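Local coordinates for hypothetical protein EF2904 (Enterococcus faecalis, PDB 2AZ4) that is of unknown function but has a two-zinc metallo-beta-lactamase fold and may, as in related proteins, act as a nuclease on RNA, at residues D68-Y73 with P134-N139; P180-T185 with H209-M214; T278-A283 with R298-E303. All coordinates share one frame; numbering follows the deposited sequence.

Interaction 1: D68-Y73 with P134-N139; sequences DPRLGY and PFEEKN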
loop_
_atom_site.group_PDB
_atom_site.type_symbol
_atom_site.label_atom_id
_atom_site.label_comp_id
_atom_site.label_asym_id
_atom_site.label_seq_id
_atom_site.Cartn_x
_atom_site.Cartn_y
_atom_site.Cartn_z
ATOM N N ASP A 68 19.726 -11.539 0.438
ATOM C CA ASP A 68 20.007 -12.842 -0.178
ATOM C C ASP A 68 21.512 -12.895 -0.440
ATOM O O ASP A 68 22.013 -12.087 -1.194
ATOM C CB ASP A 68 19.199 -12.933 -1.483
ATOM C CG ASP A 68 19.347 -14.284 -2.226
ATOM O OD1 ASP A 68 20.189 -15.127 -1.855
ATOM O OD2 ASP A 68 18.586 -14.483 -3.206
ATOM N N PRO A 69 22.238 -13.835 0.191
ATOM C CA PRO A 69 23.696 -13.900 -0.009
ATOM C C PRO A 69 24.135 -14.024 -1.469
ATOM O O PRO A 69 25.216 -13.545 -1.824
ATOM C CB PRO A 69 24.100 -15.185 0.723
ATOM C CG PRO A 69 22.854 -15.904 0.998
ATOM C CD PRO A 69 21.773 -14.890 1.102
ATOM N N ARG A 70 23.304 -14.658 -2.304
ATOM C CA ARG A 70 23.641 -14.884 -3.709
ATOM C C ARG A 70 23.835 -13.570 -4.472
ATOM O O ARG A 70 24.460 -13.540 -5.527
ATOM C CB ARG A 70 22.561 -15.741 -4.386
ATOM C CG ARG A 70 22.283 -17.098 -3.696
ATOM C CD ARG A 70 21.125 -17.800 -4.383
ATOM N NE ARG A 70 19.866 -17.078 -4.158
ATOM C CZ ARG A 70 18.709 -17.403 -4.710
ATOM N NH1 ARG A 70 18.637 -18.433 -5.543
ATOM N NH2 ARG A 70 17.621 -16.701 -4.431
ATOM N N LEU A 71 23.288 -12.485 -3.940
ATOM C CA LEU A 71 23.459 -11.164 -4.551
ATOM C C LEU A 71 24.913 -10.686 -4.476
ATOM O O LEU A 71 25.323 -9.789 -5.221
ATOM C CB LEU A 71 22.530 -10.129 -3.887
ATOM C CG LEU A 71 21.010 -10.312 -4.043
ATOM C CD1 LEU A 71 20.242 -9.357 -3.096
ATOM C CD2 LEU A 71 20.563 -10.124 -5.494
ATOM N N GLY A 72 25.694 -11.282 -3.584
ATOM C CA GLY A 72 27.099 -10.917 -3.458
ATOM C C GLY A 72 27.306 -9.542 -2.852
ATOM O O GLY A 72 28.338 -8.899 -3.084
ATOM N N TYR A 73 26.324 -9.089 -2.073
ATOM C CA TYR A 73 26.448 -7.842 -1.332
ATOM C C TYR A 73 27.335 -8.121 -0.127
ATOM O O TYR A 73 27.200 -9.159 0.513
ATOM C CB TYR A 73 25.062 -7.357 -0.894
ATOM C CG TYR A 73 25.074 -6.445 0.301
ATOM C CD1 TYR A 73 25.369 -5.089 0.158
ATOM C CD2 TYR A 73 24.803 -6.937 1.579
ATOM C CE1 TYR A 73 25.390 -4.241 1.258
ATOM C CE2 TYR A 73 24.827 -6.099 2.686
ATOM C CZ TYR A 73 25.106 -4.753 2.513
ATOM O OH TYR A 73 25.130 -3.919 3.599
ATOM N N PRO A 134 17.535 -11.736 -9.329
ATOM C CA PRO A 134 18.294 -12.120 -10.545
ATOM C C PRO A 134 18.418 -13.642 -10.711
ATOM O O PRO A 134 18.941 -14.114 -11.734
ATOM C CB PRO A 134 19.679 -11.490 -10.319
ATOM C CG PRO A 134 19.536 -10.602 -9.122
ATOM C CD PRO A 134 18.412 -11.122 -8.315
ATOM N N PHE A 135 17.918 -14.400 -9.733
ATOM C CA PHE A 135 18.005 -15.866 -9.754
ATOM C C PHE A 135 16.686 -16.563 -10.026
ATOM O O PHE A 135 16.570 -17.775 -9.867
ATOM C CB PHE A 135 18.650 -16.357 -8.457
ATOM C CG PHE A 135 19.781 -15.488 -8.025
ATOM C CD1 PHE A 135 21.014 -15.579 -8.658
ATOM C CD2 PHE A 135 19.591 -14.514 -7.057
ATOM C CE1 PHE A 135 22.062 -14.733 -8.299
ATOM C CE2 PHE A 135 20.628 -13.668 -6.695
ATOM C CZ PHE A 135 21.863 -13.782 -7.313
ATOM N N GLU A 136 15.696 -15.802 -10.479
ATOM C CA GLU A 136 14.398 -16.361 -10.817
ATOM C C GLU A 136 13.787 -15.637 -12.015
ATOM O O GLU A 136 14.342 -14.647 -12.487
ATOM C CB GLU A 136 13.462 -16.302 -9.608
ATOM C CG GLU A 136 13.238 -17.669 -8.963
ATOM C CD GLU A 136 14.114 -17.880 -7.782
ATOM O OE1 GLU A 136 14.036 -18.954 -7.172
ATOM O OE2 GLU A 136 14.892 -16.961 -7.456
ATOM N N GLU A 137 12.642 -16.135 -12.488
ATOM C CA GLU A 137 11.892 -15.506 -13.563
ATOM C C GLU A 137 11.500 -14.100 -13.135
ATOM O O GLU A 137 11.364 -13.832 -11.930
ATOM C CB GLU A 137 10.647 -16.340 -13.894
ATOM C CG GLU A 137 10.474 -16.660 -15.377
ATOM C CD GLU A 137 11.513 -17.655 -15.883
ATOM O OE1 GLU A 137 11.300 -18.873 -15.711
ATOM O OE2 GLU A 137 12.538 -17.219 -16.456
ATOM N N LYS A 138 11.334 -13.204 -14.112
ATOM C CA LYS A 138 11.113 -11.788 -13.822
ATOM C C LYS A 138 9.881 -11.568 -12.936
ATOM O O LYS A 138 9.883 -10.685 -12.068
ATOM C CB LYS A 138 11.024 -10.970 -15.113
ATOM C CG LYS A 138 10.593 -9.519 -14.916
ATOM C CD LYS A 138 10.763 -8.690 -16.196
ATOM C CE LYS A 138 10.140 -7.306 -16.029
ATOM N NZ LYS A 138 10.555 -6.344 -17.109
ATOM N N ASN A 139 8.852 -12.385 -13.147
ATOM C CA ASN A 139 7.619 -12.290 -12.355
ATOM C C ASN A 139 7.544 -13.189 -11.097
ATOM O O ASN A 139 6.483 -13.294 -10.460
ATOM C CB ASN A 139 6.391 -12.484 -13.247
ATOM C CG ASN A 139 6.306 -13.884 -13.826
ATOM O OD1 ASN A 139 7.165 -14.748 -13.573
ATOM N ND2 ASN A 139 5.260 -14.121 -14.603
HETATM O O HOH W 1 14.864 -17.847 -4.310
HETATM O O HOH W 2 16.502 -19.849 -6.868
#

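Interaction 2: P180-T185 with H209-M214; sequences PDHFIT and HTELLM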
loop_
_atom_site.group_PDB
_atom_site.type_symbol
_atom_site.label_atom_id
_atom_site.label_comp_id
_atom_site.label_asym_id
_atom_site.label_seq_id
_atom_site.Cartn_x
_atom_site.Cartn_y
_atom_site.Cartn_z
ATOM N N PRO A 180 10.134 -9.171 26.738
ATOM C CA PRO A 180 9.691 -9.318 28.138
ATOM C C PRO A 180 9.470 -8.012 28.935
ATOM O O PRO A 180 8.613 -7.980 29.808
ATOM C CB PRO A 180 10.798 -10.170 28.753
ATOM C CG PRO A 180 11.269 -11.004 27.589
ATOM C CD PRO A 180 11.299 -10.027 26.455
ATOM N N ASP A 181 10.184 -6.940 28.625
ATOM C CA ASP A 181 9.999 -5.710 29.394
ATOM C C ASP A 181 9.340 -4.577 28.632
ATOM O O ASP A 181 9.079 -3.527 29.219
ATOM C CB ASP A 181 11.341 -5.208 29.939
ATOM C CG ASP A 181 11.910 -6.095 31.050
ATOM O OD1 ASP A 181 11.176 -6.921 31.647
ATOM O OD2 ASP A 181 13.120 -5.955 31.327
ATOM N N HIS A 182 9.101 -4.758 27.324
ATOM C CA HIS A 182 8.612 -3.654 26.496
ATOM C C HIS A 182 7.509 -3.991 25.517
ATOM O O HIS A 182 7.399 -5.124 25.035
ATOM C CB HIS A 182 9.766 -2.982 25.752
ATOM C CG HIS A 182 10.859 -2.533 26.657
ATOM N ND1 HIS A 182 10.801 -1.349 27.362
ATOM C CD2 HIS A 182 12.022 -3.130 27.011
ATOM C CE1 HIS A 182 11.894 -1.225 28.094
ATOM N NE2 HIS A 182 12.651 -2.289 27.897
ATOM N N PHE A 183 6.727 -2.963 25.213
ATOM C CA PHE A 183 5.585 -3.048 24.320
ATOM C C PHE A 183 5.662 -1.835 23.412
ATOM O O PHE A 183 5.539 -0.692 23.874
ATOM C CB PHE A 183 4.279 -3.023 25.137
ATOM C CG PHE A 183 3.021 -2.849 24.303
ATOM C CD1 PHE A 183 2.910 -3.428 23.034
ATOM C CD2 PHE A 183 1.944 -2.132 24.801
ATOM C CE1 PHE A 183 1.756 -3.258 22.263
ATOM C CE2 PHE A 183 0.772 -1.972 24.048
ATOM C CZ PHE A 183 0.672 -2.532 22.781
ATOM N N ILE A 184 5.890 -2.086 22.121
ATOM C CA ILE A 184 5.975 -1.024 21.127
ATOM C C ILE A 184 5.049 -1.332 19.935
ATOM O O ILE A 184 4.610 -2.453 19.766
ATOM C CB ILE A 184 7.429 -0.753 20.699
ATOM C CG1 ILE A 184 8.000 -1.917 19.886
ATOM C CG2 ILE A 184 8.294 -0.438 21.942
ATOM C CD1 ILE A 184 9.366 -1.611 19.312
ATOM N N THR A 185 4.742 -0.320 19.136
ATOM C CA THR A 185 3.703 -0.431 18.136
ATOM C C THR A 185 4.121 0.289 16.869
ATOM O O THR A 185 4.610 1.412 16.931
ATOM C CB THR A 185 2.385 0.198 18.662
ATOM O OG1 THR A 185 1.980 -0.491 19.856
ATOM C CG2 THR A 185 1.292 0.083 17.622
ATOM N N HIS A 209 -1.637 2.681 25.494
ATOM C CA HIS A 209 -0.560 2.803 26.499
ATOM C C HIS A 209 0.771 2.191 26.045
ATOM O O HIS A 209 1.652 1.887 26.877
ATOM C CB HIS A 209 -0.991 2.187 27.850
ATOM C CG HIS A 209 -2.211 2.821 28.441
ATOM N ND1 HIS A 209 -3.168 2.098 29.128
ATOM C CD2 HIS A 209 -2.624 4.113 28.465
ATOM C CE1 HIS A 209 -4.121 2.917 29.540
ATOM N NE2 HIS A 209 -3.807 4.145 29.162
ATOM N N THR A 210 0.926 2.006 24.730
ATOM C CA THR A 210 2.177 1.480 24.201
ATOM C C THR A 210 3.351 2.375 24.584
ATOM O O THR A 210 3.222 3.599 24.611
ATOM C CB THR A 210 2.125 1.249 22.657
ATOM O OG1 THR A 210 3.286 0.515 22.249
ATOM C CG2 THR A 210 2.064 2.546 21.891
ATOM N N GLU A 211 4.503 1.773 24.857
ATOM C CA GLU A 211 5.679 2.556 25.267
ATOM C C GLU A 211 6.269 3.338 24.127
ATOM O O GLU A 211 6.879 4.377 24.330
ATOM C CB GLU A 211 6.761 1.646 25.807
ATOM C CG GLU A 211 6.320 0.862 26.986
ATOM C CD GLU A 211 7.313 -0.189 27.386
ATOM O OE1 GLU A 211 6.843 -1.247 27.882
ATOM O OE2 GLU A 211 8.540 0.052 27.212
ATOM N N LEU A 212 6.110 2.836 22.910
ATOM C CA LEU A 212 6.688 3.505 21.773
ATOM C C LEU A 212 5.809 3.278 20.548
ATOM O O LEU A 212 5.715 2.151 20.038
ATOM C CB LEU A 212 8.109 2.988 21.539
ATOM C CG LEU A 212 8.961 3.754 20.535
ATOM C CD1 LEU A 212 9.616 4.975 21.209
ATOM C CD2 LEU A 212 10.016 2.807 19.995
ATOM N N LEU A 213 5.159 4.355 20.106
ATOM C CA LEU A 213 4.281 4.339 18.948
ATOM C C LEU A 213 4.998 4.906 17.729
ATOM O O LEU A 213 5.212 6.117 17.638
ATOM C CB LEU A 213 3.007 5.150 19.234
ATOM C CG LEU A 213 1.964 5.261 18.102
ATOM C CD1 LEU A 213 1.495 3.885 17.740
ATOM C CD2 LEU A 213 0.767 6.103 18.553
ATOM N N MET A 214 5.358 4.019 16.807
ATOM C CA MET A 214 5.967 4.376 15.533
ATOM C C MET A 214 4.849 4.575 14.506
ATOM O O MET A 214 4.279 3.609 14.015
ATOM C CB MET A 214 6.987 3.303 15.094
ATOM C CG MET A 214 8.208 3.185 16.052
ATOM S SD MET A 214 9.194 1.669 15.969
ATOM C CE MET A 214 7.990 0.485 16.547
#

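Interaction 3: T278-A283 with R298-E303; sequences TVVLEA and RYYYAE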
loop_
_atom_site.group_PDB
_atom_site.type_symbol
_atom_site.label_atom_id
_atom_site.label_comp_id
_atom_site.label_asym_id
_atom_site.label_seq_id
_atom_site.Cartn_x
_atom_site.Cartn_y
_atom_site.Cartn_z
ATOM N N THR A 278 -24.486 -2.671 -14.766
ATOM C CA THR A 278 -23.629 -3.843 -14.688
ATOM C C THR A 278 -22.169 -3.449 -14.826
ATOM O O THR A 278 -21.786 -2.825 -15.801
ATOM C CB THR A 278 -23.938 -4.843 -15.817
ATOM O OG1 THR A 278 -25.308 -5.247 -15.745
ATOM C CG2 THR A 278 -23.032 -6.062 -15.721
ATOM N N VAL A 279 -21.359 -3.850 -13.861
ATOM C CA VAL A 279 -19.929 -3.568 -13.873
ATOM C C VAL A 279 -19.171 -4.620 -14.664
ATOM O O VAL A 279 -19.471 -5.808 -14.545
ATOM C CB VAL A 279 -19.366 -3.514 -12.433
ATOM C CG1 VAL A 279 -17.874 -3.220 -12.437
ATOM C CG2 VAL A 279 -20.110 -2.441 -11.631
ATOM N N VAL A 280 -18.184 -4.163 -15.452
ATOM C CA VAL A 280 -17.282 -5.052 -16.197
ATOM C C VAL A 280 -15.842 -4.639 -15.894
ATOM O O VAL A 280 -15.456 -3.491 -16.105
ATOM C CB VAL A 280 -17.560 -5.015 -17.738
ATOM C CG1 VAL A 280 -16.778 -6.096 -18.460
ATOM C CG2 VAL A 280 -19.037 -5.196 -18.016
ATOM N N LEU A 281 -15.050 -5.564 -15.389
ATOM C CA LEU A 281 -13.663 -5.244 -15.030
ATOM C C LEU A 281 -12.662 -5.847 -16.034
ATOM O O LEU A 281 -12.985 -6.801 -16.751
ATOM C CB LEU A 281 -13.338 -5.724 -13.602
ATOM C CG LEU A 281 -14.124 -5.179 -12.381
ATOM C CD1 LEU A 281 -13.622 -5.701 -11.015
ATOM C CD2 LEU A 281 -14.143 -3.650 -12.356
ATOM N N GLU A 282 -11.451 -5.296 -16.068
ATOM C CA GLU A 282 -10.367 -5.928 -16.796
ATOM C C GLU A 282 -10.148 -7.289 -16.138
ATOM O O GLU A 282 -10.354 -7.421 -14.942
ATOM C CB GLU A 282 -9.111 -5.043 -16.724
ATOM C CG GLU A 282 -7.908 -5.602 -17.479
ATOM C CD GLU A 282 -7.078 -6.518 -16.598
ATOM O OE1 GLU A 282 -7.167 -6.358 -15.370
ATOM O OE2 GLU A 282 -6.356 -7.406 -17.106
ATOM N N ALA A 283 -9.737 -8.296 -16.912
ATOM C CA ALA A 283 -9.707 -9.693 -16.436
ATOM C C ALA A 283 -8.880 -9.972 -15.180
ATOM O O ALA A 283 -9.319 -10.743 -14.307
ATOM C CB ALA A 283 -9.332 -10.660 -17.568
ATOM N N ARG A 298 -18.474 -9.739 -14.393
ATOM C CA ARG A 298 -18.171 -9.690 -15.836
ATOM C C ARG A 298 -16.821 -9.015 -16.077
ATOM O O ARG A 298 -16.361 -8.203 -15.270
ATOM C CB ARG A 298 -19.306 -9.008 -16.633
ATOM C CG ARG A 298 -20.582 -9.856 -16.702
ATOM C CD ARG A 298 -21.798 -9.011 -17.116
ATOM N NE ARG A 298 -23.038 -9.784 -17.016
ATOM C CZ ARG A 298 -23.709 -10.031 -15.881
ATOM N NH1 ARG A 298 -23.271 -9.582 -14.699
ATOM N NH2 ARG A 298 -24.820 -10.758 -15.929
ATOM N N TYR A 299 -16.161 -9.385 -17.168
ATOM C CA TYR A 299 -14.809 -8.924 -17.419
ATOM C C TYR A 299 -14.496 -8.915 -18.898
ATOM O O TYR A 299 -15.191 -9.534 -19.676
ATOM C CB TYR A 299 -13.796 -9.834 -16.715
ATOM C CG TYR A 299 -13.837 -11.265 -17.231
ATOM C CD1 TYR A 299 -13.003 -11.689 -18.275
ATOM C CD2 TYR A 299 -14.718 -12.193 -16.674
ATOM C CE1 TYR A 299 -13.049 -13.001 -18.729
ATOM C CE2 TYR A 299 -14.786 -13.487 -17.132
ATOM C CZ TYR A 299 -13.927 -13.900 -18.135
ATOM O OH TYR A 299 -14.010 -15.204 -18.582
ATOM N N TYR A 300 -13.426 -8.215 -19.256
ATOM C CA TYR A 300 -12.859 -8.262 -20.599
ATOM C C TYR A 300 -11.352 -8.440 -20.470
ATOM O O TYR A 300 -10.741 -8.062 -19.452
ATOM C CB TYR A 300 -13.216 -7.016 -21.424
ATOM C CG TYR A 300 -12.454 -5.788 -21.034
ATOM C CD1 TYR A 300 -11.429 -5.297 -21.841
ATOM C CD2 TYR A 300 -12.740 -5.123 -19.829
ATOM C CE1 TYR A 300 -10.727 -4.158 -21.472
ATOM C CE2 TYR A 300 -12.040 -3.996 -19.448
ATOM C CZ TYR A 300 -11.033 -3.527 -20.262
ATOM O OH TYR A 300 -10.322 -2.419 -19.881
ATOM N N TYR A 301 -10.769 -9.055 -21.488
ATOM C CA TYR A 301 -9.327 -9.207 -21.577
ATOM C C TYR A 301 -8.684 -8.015 -22.245
ATOM O O TYR A 301 -9.082 -7.611 -23.341
ATOM C CB TYR A 301 -8.983 -10.460 -22.359
ATOM C CG TYR A 301 -9.189 -11.711 -21.564
ATOM C CD1 TYR A 301 -8.291 -12.055 -20.543
ATOM C CD2 TYR A 301 -10.241 -12.573 -21.846
ATOM C CE1 TYR A 301 -8.458 -13.213 -19.802
ATOM C CE2 TYR A 301 -10.419 -13.752 -21.111
ATOM C CZ TYR A 301 -9.502 -14.049 -20.087
ATOM O OH TYR A 301 -9.650 -15.181 -19.343
ATOM N N ALA A 302 -7.679 -7.453 -21.581
ATOM C CA ALA A 302 -6.851 -6.417 -22.183
ATOM C C ALA A 302 -5.507 -7.021 -22.614
ATOM O O ALA A 302 -4.593 -6.309 -23.019
ATOM C CB ALA A 302 -6.651 -5.279 -21.202
ATOM N N GLU A 303 -5.397 -8.342 -22.525
ATOM C CA GLU A 303 -4.180 -9.058 -22.893
ATOM C C GLU A 303 -4.582 -10.353 -23.601
ATOM O O GLU A 303 -5.738 -10.765 -23.546
ATOM C CB GLU A 303 -3.328 -9.339 -21.643
ATOM C CG GLU A 303 -2.774 -8.044 -20.970
ATOM C CD GLU A 303 -2.242 -8.212 -19.527
ATOM O OE1 GLU A 303 -1.962 -9.349 -19.079
ATOM O OE2 GLU A 303 -2.099 -7.157 -18.842
HETATM O O HOH W 3 -20.773 -8.084 -13.796
HETATM O O HOH W 4 -6.525 -8.723 -19.322
#

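Interaction 1: D68-Y73 with P134-N139
Arg70 and Phe135 lie against each other as two flat groups running in opposite directions, and their overlap is the tight half of this loop-to-loop contact. The guanidinium and the ring are 29° from parallel, and Phe135 CD2 sits over the centre of the guanidinium. Nearer the backbone, Arg70 CB stands over the same ring in a CH-pi contact, 3.9 Å from the centroid of Phe135. Leu71 extends the apolar patch: its CD2 branch touches Pro134 CD at 3.7 Å and also reaches CE2 of the ring. The opposite ring face is backed by CB of Pro134, so Phe135 is held between its own neighbour and the arginine.

What keeps the guanidinium flat beneath the ring is Asp68. It is met side-on by two nitrogens, with Arg70 NE 3.0 Å from Asp68 OD1 and Arg70 NH2 2.7 Å from Asp68 OD2, both close to the guanidinium plane. The arginine chain bends at chi3 (-68°), which turns its end back to the aspartate. OD1 also accepts the backbone N of Arg70 from above the carboxylate plane, closing an Asx turn.

The far side is looser and wetter. Glu136 approaches the guanidinium without a salt bridge, its OE2 4.1 Å from Arg70 NH2. Two waters link the groups instead: one joins NH2 to Glu136 OE1, and the other accepts from Arg70 NH1 at 2.9 Å and donates to Glu136 OE1 at 2.6 Å. Asp68 is thus the direct charge partner, and Glu136 probably adds only a longer-range, water-mediated attraction.

Both loops belong to the metallo-beta-lactamase domain, away from its zinc ions. The arrangement is a surface loop-loop contact, built on an Asx turn that leads into the short 3-10 segment 69-71.

Interaction 2: P180-T185 with H209-M214
His182 and Glu211 make the principal side-chain hydrogen bond of this strand pair. His182 ND1 donates to Glu211 OE2 at 2.7 Å, nearly straight at 165°, and the oxygen lies in the ring plane and offers its syn lone pair. Glu211 runs extended beyond CG, which carries its other oxygen, OE1, to a weak bond with Phe183 N.

Among backbone bonds, Glu211 N reaches Phe183 O, Thr185 N reaches Leu212 O at 2.8 Å, and Met214 N reaches Thr185 O at 2.7 Å. They hold the strands parallel, with Thr185 paired to Leu213. The hydroxyls of Thr185 and Thr210 also meet, OG1 to OG1 at 2.9 Å.

Apolar contacts fill the rest. Thr210 stands over one face of the Phe183 ring, its CB 4.0 Å from the Phe183 centroid in a CH-pi contact. Ile184 CG2 presses on Leu212 CB at a tight 3.5 Å, and the two side chains point the same way. Met214, bent at chi3 (-66°), brings CE to Ile184 CD1.

Strands 182-186 and 212-216 are the parallel neighbours of a beta-alpha-beta unit connected by helix 197-207. Ile184, Leu212 and Met214 pack on Val9 of strand 7-13 in the facing sheet, while strand 173-179 flanks the first strand and strand 399-403 the second.

Interaction 3: T278-A283 with R298-E303
A beta-alpha-beta crossover links these two parallel strands: chain 278-282 passes into helix 283-293 and returns as 298-300, an edge strand of a six-stranded parallel sheet. Within the pair, Leu281 is matched with Tyr299 and Glu282 with Tyr300. Leu281 N donates to Arg298 O at 2.9 Å, almost straight at 168°. One step on, Tyr300 N turns to Leu281 O, an oxygen whose placing is less certain, and a weak bond from Ala283 N to Tyr300 O completes the pairing just as the first strand gives way to the helix.

The side chains extend the contact along both strands. At the start of the two strands, Arg298 is stretched from CG to NE, and its CD rests on Thr278 CG2 at 3.5 Å. A water there joins Val279 O to both N and NH1 of Arg298. Val280 sends CG1 towards the backbone N of Tyr299, 3.6 Å away, while Leu321 of helix 318-323 packs on both Val280 and Tyr300. Tyr300 lays its ring across the first strand, beside the Leu281-Glu282 peptide; chi1 of 75° places CG between the backbone N and the carbonyl carbon, so that Tyr300 CE2 comes within 3.7 Å of Glu282 CA. Its hydroxyl is bonded to Gln331 O of the next strand but one from the edge.

Where the helix begins, Ala283 CB lies 3.4 Å from Tyr301 CD1 and 3.9 Å from Tyr299 CD1. Those rings are anchored by their hydroxyls, Tyr299 to Asn311 O and Tyr301 to Ile307 N.

Glu282 occupies the N-cap, its OE1 accepting from Met285 N, while OE2 takes a bond from Asn284 ND2. A water then bridges the two segments, donating to Glu282 OE2 at 2.6 Å and accepting from Ala302 N at 2.8 Å.

How the interactions relate
The three contacts follow one another along the chain, and none touches another. Interactions 1 and 2 both belong to the metallo-beta-lactamase domain, their centres about 35 Å apart, whereas interaction 3 lies in the separate parallel sheet, on the other side of the chain's centre from interaction 2 and about 46 Å from it, centre to centre. Interactions 1 and 3 come nearest at about 10 Å between closest atoms; Arg125 spans this region, its O bonded to Asn139 and its NH2 to Glu303. Interaction 2 lies outside the metal site, the Met214 side chain about 13 Å from a zinc ion and about 9 Å from the side chain of the zinc ligand His404.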